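Local coordinates for protein leucine aminopeptidase 2, chloroplastic (Streptomyces sp. BC16019, PDB 5LHJ) that is an M17-family metalloaminopeptidase of bottromycin maturation, which presumably removes unsubstituted N-terminal amino acids from peptides with the help of manganese ions, at residues L209-L219 / P238-D246. Residues are numbered along the deposited sequence; the frame is centred on the assembly and turned at random.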
# COMPACT_ATOMS: atom_id res chain seq x y z
N LEU A 209 -18.24 -25.66 40.13
CA LEU A 209 -17.25 -26.22 39.23
C LEU A 209 -15.91 -26.06 39.94
O LEU A 209 -15.69 -25.04 40.59
CB LEU A 209 -17.21 -25.45 37.90
CG LEU A 209 -18.46 -25.45 37.02
CD1 LEU A 209 -18.35 -24.43 35.89
CD2 LEU A 209 -18.72 -26.84 36.46
N ASP A 210 -15.03 -27.04 39.85
CA ASP A 210 -13.67 -26.88 40.40
C ASP A 210 -12.95 -25.86 39.54
O ASP A 210 -13.08 -25.86 38.30
CB ASP A 210 -12.89 -28.20 40.41
CG ASP A 210 -13.60 -29.30 41.17
OD1 ASP A 210 -14.00 -29.07 42.34
OD2 ASP A 210 -13.78 -30.40 40.59
N CYS A 211 -12.22 -24.95 40.19
CA CYS A 211 -11.50 -23.89 39.49
C CYS A 211 -10.14 -23.64 40.14
O CYS A 211 -10.05 -23.43 41.36
CB CYS A 211 -12.32 -22.61 39.48
SG CYS A 211 -11.56 -21.21 38.62
N ALA A 212 -9.10 -23.70 39.32
CA ALA A 212 -7.73 -23.39 39.72
C ALA A 212 -7.24 -22.26 38.83
O ALA A 212 -7.31 -22.38 37.60
CB ALA A 212 -6.83 -24.61 39.55
N VAL A 213 -6.74 -21.19 39.45
CA VAL A 213 -6.16 -20.06 38.74
C VAL A 213 -4.66 -20.02 39.02
O VAL A 213 -4.25 -20.02 40.18
CB VAL A 213 -6.78 -18.74 39.20
CG1 VAL A 213 -6.09 -17.55 38.52
CG2 VAL A 213 -8.27 -18.74 38.92
N TYR A 214 -3.87 -20.00 37.95
CA TYR A 214 -2.42 -19.98 38.06
C TYR A 214 -1.90 -18.61 37.62
O TYR A 214 -2.31 -18.08 36.58
CB TYR A 214 -1.80 -21.09 37.22
CG TYR A 214 -2.18 -22.48 37.67
CD1 TYR A 214 -3.34 -23.09 37.21
CD2 TYR A 214 -1.39 -23.20 38.58
CE1 TYR A 214 -3.71 -24.36 37.61
CE2 TYR A 214 -1.75 -24.48 39.00
CZ TYR A 214 -2.92 -25.05 38.51
OH TYR A 214 -3.31 -26.32 38.89
N GLU A 215 -1.01 -18.05 38.44
CA GLU A 215 -0.47 -16.72 38.24
C GLU A 215 0.94 -16.67 38.80
O GLU A 215 1.28 -17.46 39.68
CB GLU A 215 -1.35 -15.68 38.96
CG GLU A 215 -1.53 -15.91 40.46
CD GLU A 215 -2.55 -14.98 41.10
OE1 GLU A 215 -2.21 -13.80 41.38
OE2 GLU A 215 -3.70 -15.41 41.34
N GLY A 216 1.77 -15.76 38.29
CA GLY A 216 3.11 -15.53 38.83
C GLY A 216 3.95 -16.80 38.88
O GLY A 216 4.03 -17.54 37.90
N ALA A 217 4.57 -17.06 40.03
CA ALA A 217 5.44 -18.23 40.20
C ALA A 217 4.70 -19.56 40.03
O ALA A 217 5.27 -20.52 39.50
CB ALA A 217 6.14 -18.18 41.55
N GLY A 218 3.45 -19.63 40.49
CA GLY A 218 2.64 -20.84 40.30
C GLY A 218 2.38 -21.12 38.83
O GLY A 218 2.34 -22.29 38.42
N LEU A 219 2.21 -20.07 38.04
CA LEU A 219 2.07 -20.22 36.58
C LEU A 219 3.39 -20.68 35.95
O LEU A 219 3.41 -21.63 35.18
CB LEU A 219 1.57 -18.91 35.93
CG LEU A 219 1.49 -18.89 34.39
CD1 LEU A 219 0.65 -20.05 33.88
CD2 LEU A 219 0.93 -17.56 33.88
N PRO A 238 -0.05 -12.56 32.44
CA PRO A 238 -0.91 -13.63 31.96
C PRO A 238 -1.49 -14.46 33.10
O PRO A 238 -1.05 -14.33 34.26
CB PRO A 238 0.02 -14.47 31.08
CG PRO A 238 1.37 -14.26 31.70
CD PRO A 238 1.38 -12.84 32.18
N ARG A 239 -2.50 -15.26 32.78
CA ARG A 239 -3.16 -16.17 33.72
C ARG A 239 -3.41 -17.47 32.99
O ARG A 239 -3.56 -17.50 31.76
CB ARG A 239 -4.51 -15.60 34.19
CG ARG A 239 -4.42 -14.33 35.03
CD ARG A 239 -3.89 -14.64 36.43
NE ARG A 239 -3.82 -13.48 37.34
CZ ARG A 239 -2.75 -12.70 37.54
NH1 ARG A 239 -1.61 -12.88 36.86
NH2 ARG A 239 -2.82 -11.73 38.44
N TYR A 240 -3.49 -18.56 33.75
CA TYR A 240 -3.97 -19.83 33.21
C TYR A 240 -5.01 -20.38 34.17
O TYR A 240 -4.74 -20.46 35.38
CB TYR A 240 -2.82 -20.81 33.04
CG TYR A 240 -3.24 -22.16 32.55
CD1 TYR A 240 -3.73 -22.33 31.26
CD2 TYR A 240 -3.16 -23.28 33.38
CE1 TYR A 240 -4.14 -23.57 30.80
CE2 TYR A 240 -3.55 -24.53 32.94
CZ TYR A 240 -4.03 -24.68 31.65
OH TYR A 240 -4.42 -25.93 31.21
N VAL A 241 -6.16 -20.76 33.63
CA VAL A 241 -7.29 -21.22 34.45
C VAL A 241 -7.73 -22.61 33.99
O VAL A 241 -7.89 -22.87 32.79
CB VAL A 241 -8.49 -20.24 34.41
CG1 VAL A 241 -9.60 -20.69 35.37
CG2 VAL A 241 -8.03 -18.84 34.77
N GLU A 242 -7.94 -23.51 34.96
CA GLU A 242 -8.55 -24.81 34.68
C GLU A 242 -9.87 -24.89 35.44
O GLU A 242 -9.94 -24.57 36.63
CB GLU A 242 -7.60 -25.97 35.01
CG GLU A 242 -6.57 -26.17 33.90
CD GLU A 242 -5.55 -27.27 34.14
OE1 GLU A 242 -5.40 -27.74 35.29
OE2 GLU A 242 -4.86 -27.64 33.16
N LEU A 243 -10.90 -25.31 34.72
CA LEU A 243 -12.29 -25.21 35.17
C LEU A 243 -12.88 -26.58 34.90
O LEU A 243 -12.92 -26.99 33.74
CB LEU A 243 -12.99 -24.10 34.35
CG LEU A 243 -14.44 -23.72 34.61
CD1 LEU A 243 -14.58 -23.12 35.99
CD2 LEU A 243 -14.95 -22.73 33.57
N THR A 244 -13.31 -27.31 35.93
CA THR A 244 -13.75 -28.70 35.76
C THR A 244 -15.20 -28.98 36.22
O THR A 244 -15.57 -28.68 37.36
CB THR A 244 -12.79 -29.66 36.49
OG1 THR A 244 -11.45 -29.40 36.08
CG2 THR A 244 -13.13 -31.11 36.19
N TYR A 245 -15.98 -29.59 35.32
CA TYR A 245 -17.29 -30.13 35.63
C TYR A 245 -17.16 -31.63 35.88
O TYR A 245 -16.76 -32.39 34.99
CB TYR A 245 -18.27 -29.87 34.49
CG TYR A 245 -19.61 -30.56 34.63
CD1 TYR A 245 -20.52 -30.17 35.62
CD2 TYR A 245 -19.98 -31.59 33.77
CE1 TYR A 245 -21.76 -30.79 35.74
CE2 TYR A 245 -21.22 -32.22 33.89
CZ TYR A 245 -22.10 -31.81 34.87
OH TYR A 245 -23.34 -32.44 34.97
N ASP A 246 -17.49 -32.05 37.10
CA ASP A 246 -17.29 -33.44 37.52
C ASP A 246 -18.51 -33.87 38.32
O ASP A 246 -18.46 -33.88 39.54
CB ASP A 246 -16.01 -33.54 38.37
CG ASP A 246 -15.35 -34.91 38.30
OD1 ASP A 246 -16.02 -35.92 37.97
OD2 ASP A 246 -14.13 -34.98 38.59
O HOH W 1 -12.20 -32.54 39.23
O HOH W 2 -5.46 -27.49 37.98
O HOH W 3 1.35 -14.28 35.77
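Tyr214 and Tyr240, a hydrogen-bonded pair of antiparallel strands 210-214 and 239-245, extend their rings in the same direction from one face of the sheet, CD1 of Tyr214 3.8 Å from CD2 of Tyr240. Tyr240 O lies at the edge of the Tyr214 ring, near its plane. Tyr240 OH donates to Glu242 OE2 at 2.6 Å, from the anti side, 25° out of the carboxylate plane, whereas Tyr214 OH meets a water that donates a hydrogen bond to Glu242 OE1. Arg356 and His310 also hold OE2, so this buried carboxylate is probably ionised. Leu219 crosses Tyr240 and Pro238 at about a right angle, its CD1 3.7 Å from Tyr240 CB.

On the other face, Val213 and Val241 run alongside each other, and Cys211, its SG anti to the backbone N (chi1 -179°), sets that sulfur 3.8 Å from CG1 of Val241. Ahead of strand 210-214, Leu209 CD1 touches Leu243 CD1, while CD2 sits 3.6 Å from Tyr245 CB and meets the edge of the Tyr245 ring.

Where strand 210-214 ends, the Arg239 guanidinium carries Glu215 CB over one face, and the Glu215 carboxylate stacks on it, planes 22° apart. OE1 of Glu215 is a long 3.6 Å from NH2 of Arg239, a charge attraction without a directed N-H.

The principle is general: paired antiparallel residues share a face, here polar round Glu242 and apolar under helices 193-207 and 286-301. With helix 345-358 on the Tyr240 side, this border of the mixed sheet shows the layered alpha/beta/alpha build of the M17 catalytic domain.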